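Local coordinates for protein ornithine cyclodeaminase (Methanocaldococcus jannaschii, PDB 3MGJ) that probably converts ornithine to proline with release of ammonia, using NAD as cofactor, and is represented by its N-terminal domain, at residues G55-E58 against R59-D62. Numbering follows the deposited sequence.
Sequences GRDE and RHVD
Asp57 holds His60 at the start of helix 58-74. Its OD1 accepts from the backbone N of His60 at 3.1 Å, and this N meets it nearly in line with the carboxylate C-O bond. CG of Asp57 sits between its own backbone N and carbonyl carbon (chi1 53°), which turns OD1 toward the N-H of His60. The backbone O of Asp57 takes a second bond, from Val61 N at 3.0 Å, and this one is almost straight. Asp57 is the N-cap residue. The cap lies in the short link from strand 47-55 into this helix, in an N-terminal domain built from two helices and an antiparallel four-stranded sheet.

The closely packed side holds His60 and Val61, both buried. CG of His60 points anti to its backbone N (chi1 -176°), which lays one ring face against the guanidinium of Arg56. The two flat groups stack with centres 3.4 Å apart and planes 24° apart, and Arg56 CZ lies over the middle of the ring. His60 NE2 also donates a hydrogen bond to Met28 O, which fixes the turn of the ring. With an alanine here, the Arg56 guanidinium would probably lose its stacking surface and Met28 O this donor. Val61 packs on Gly55 and on Phe2 of strand 2-10.

The solvent side is looser. Glu58 is exposed, and its extended chain leaves OE2 3.9 Å from Asp62 OD2. Arg4 forms a salt bridge with Asp62 OD1 and a long, weak ion pair with Glu58, which probably eases the repulsion between these two acids.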
loop_
_atom_site.group_PDB
_atom_site.type_symbol
_atom_site.label_atom_id
_atom_site.label_comp_id
_atom_site.label_asym_id
_atom_site.label_seq_id
_atom_site.Cartn_x
_atom_site.Cartn_y
_atom_site.Cartn_z
ATOM N N GLY A 55 20.338 -6.968 0.638
ATOM C CA GLY A 55 21.628 -6.322 0.543
ATOM C C GLY A 55 22.681 -7.330 0.156
ATOM O O GLY A 55 22.389 -8.504 -0.055
ATOM N N ARG A 56 23.917 -6.865 0.076
ATOM C CA ARG A 56 25.020 -7.695 -0.371
ATOM C C ARG A 56 25.424 -8.732 0.671
ATOM O O ARG A 56 25.990 -9.773 0.329
ATOM C CB ARG A 56 26.205 -6.803 -0.674
ATOM C CG ARG A 56 26.573 -5.910 0.476
ATOM C CD ARG A 56 27.855 -5.231 0.163
ATOM N NE ARG A 56 28.248 -4.319 1.217
ATOM C CZ ARG A 56 27.970 -3.025 1.203
ATOM N NH1 ARG A 56 27.295 -2.508 0.186
ATOM N NH2 ARG A 56 28.361 -2.257 2.212
ATOM N N ASP A 57 25.146 -8.441 1.939
ATOM C CA ASP A 57 25.470 -9.366 3.007
ATOM C C ASP A 57 24.777 -8.974 4.308
ATOM O O ASP A 57 24.215 -7.893 4.420
ATOM C CB ASP A 57 26.993 -9.500 3.175
ATOM C CG ASP A 57 27.704 -8.155 3.336
ATOM O OD1 ASP A 57 27.113 -7.214 3.916
ATOM O OD2 ASP A 57 28.873 -8.049 2.894
ATOM N N GLU A 58 24.789 -9.860 5.291
ATOM C CA GLU A 58 24.029 -9.593 6.499
ATOM C C GLU A 58 24.498 -8.350 7.244
ATOM O O GLU A 58 23.699 -7.545 7.676
ATOM C CB GLU A 58 24.054 -10.797 7.416
ATOM C CG GLU A 58 23.140 -10.665 8.605
ATOM C CD GLU A 58 23.303 -11.832 9.534
ATOM O OE1 GLU A 58 23.966 -12.801 9.084
ATOM O OE2 GLU A 58 22.796 -11.781 10.688
ATOM N N ARG A 59 25.799 -8.195 7.399
ATOM C CA ARG A 59 26.330 -7.004 8.036
ATOM C C ARG A 59 25.619 -5.770 7.492
ATOM O O ARG A 59 25.003 -5.002 8.228
ATOM C CB ARG A 59 27.827 -6.904 7.751
ATOM C CG ARG A 59 28.532 -5.829 8.549
ATOM C CD ARG A 59 30.042 -6.045 8.526
ATOM N NE ARG A 59 30.398 -7.423 8.866
ATOM C CZ ARG A 59 31.073 -7.785 9.956
ATOM N NH1 ARG A 59 31.488 -6.869 10.824
ATOM N NH2 ARG A 59 31.340 -9.067 10.170
ATOM N N HIS A 60 25.701 -5.609 6.181
ATOM C CA HIS A 60 25.199 -4.432 5.513
ATOM C C HIS A 60 23.673 -4.287 5.579
ATOM O O HIS A 60 23.150 -3.201 5.841
ATOM C CB HIS A 60 25.672 -4.450 4.069
ATOM C CG HIS A 60 25.296 -3.227 3.305
ATOM N ND1 HIS A 60 25.832 -1.988 3.578
ATOM C CD2 HIS A 60 24.433 -3.045 2.280
ATOM C CE1 HIS A 60 25.312 -1.099 2.756
ATOM N NE2 HIS A 60 24.463 -1.716 1.956
ATOM N N VAL A 61 22.955 -5.377 5.332
ATOM C CA VAL A 61 21.510 -5.360 5.475
ATOM C C VAL A 61 21.103 -4.942 6.888
ATOM O O VAL A 61 20.104 -4.251 7.084
ATOM C CB VAL A 61 20.905 -6.728 5.151
ATOM C CG1 VAL A 61 19.437 -6.781 5.569
ATOM C CG2 VAL A 61 21.067 -7.032 3.677
ATOM N N ASP A 62 21.888 -5.359 7.875
ATOM C CA ASP A 62 21.628 -4.993 9.261
ATOM C C ASP A 62 21.764 -3.492 9.454
ATOM O O ASP A 62 21.049 -2.880 10.245
ATOM C CB ASP A 62 22.583 -5.726 10.190
ATOM C CG ASP A 62 22.340 -7.221 10.212
ATOM O OD1 ASP A 62 21.173 -7.644 10.353
ATOM O OD2 ASP A 62 23.326 -7.977 10.096
#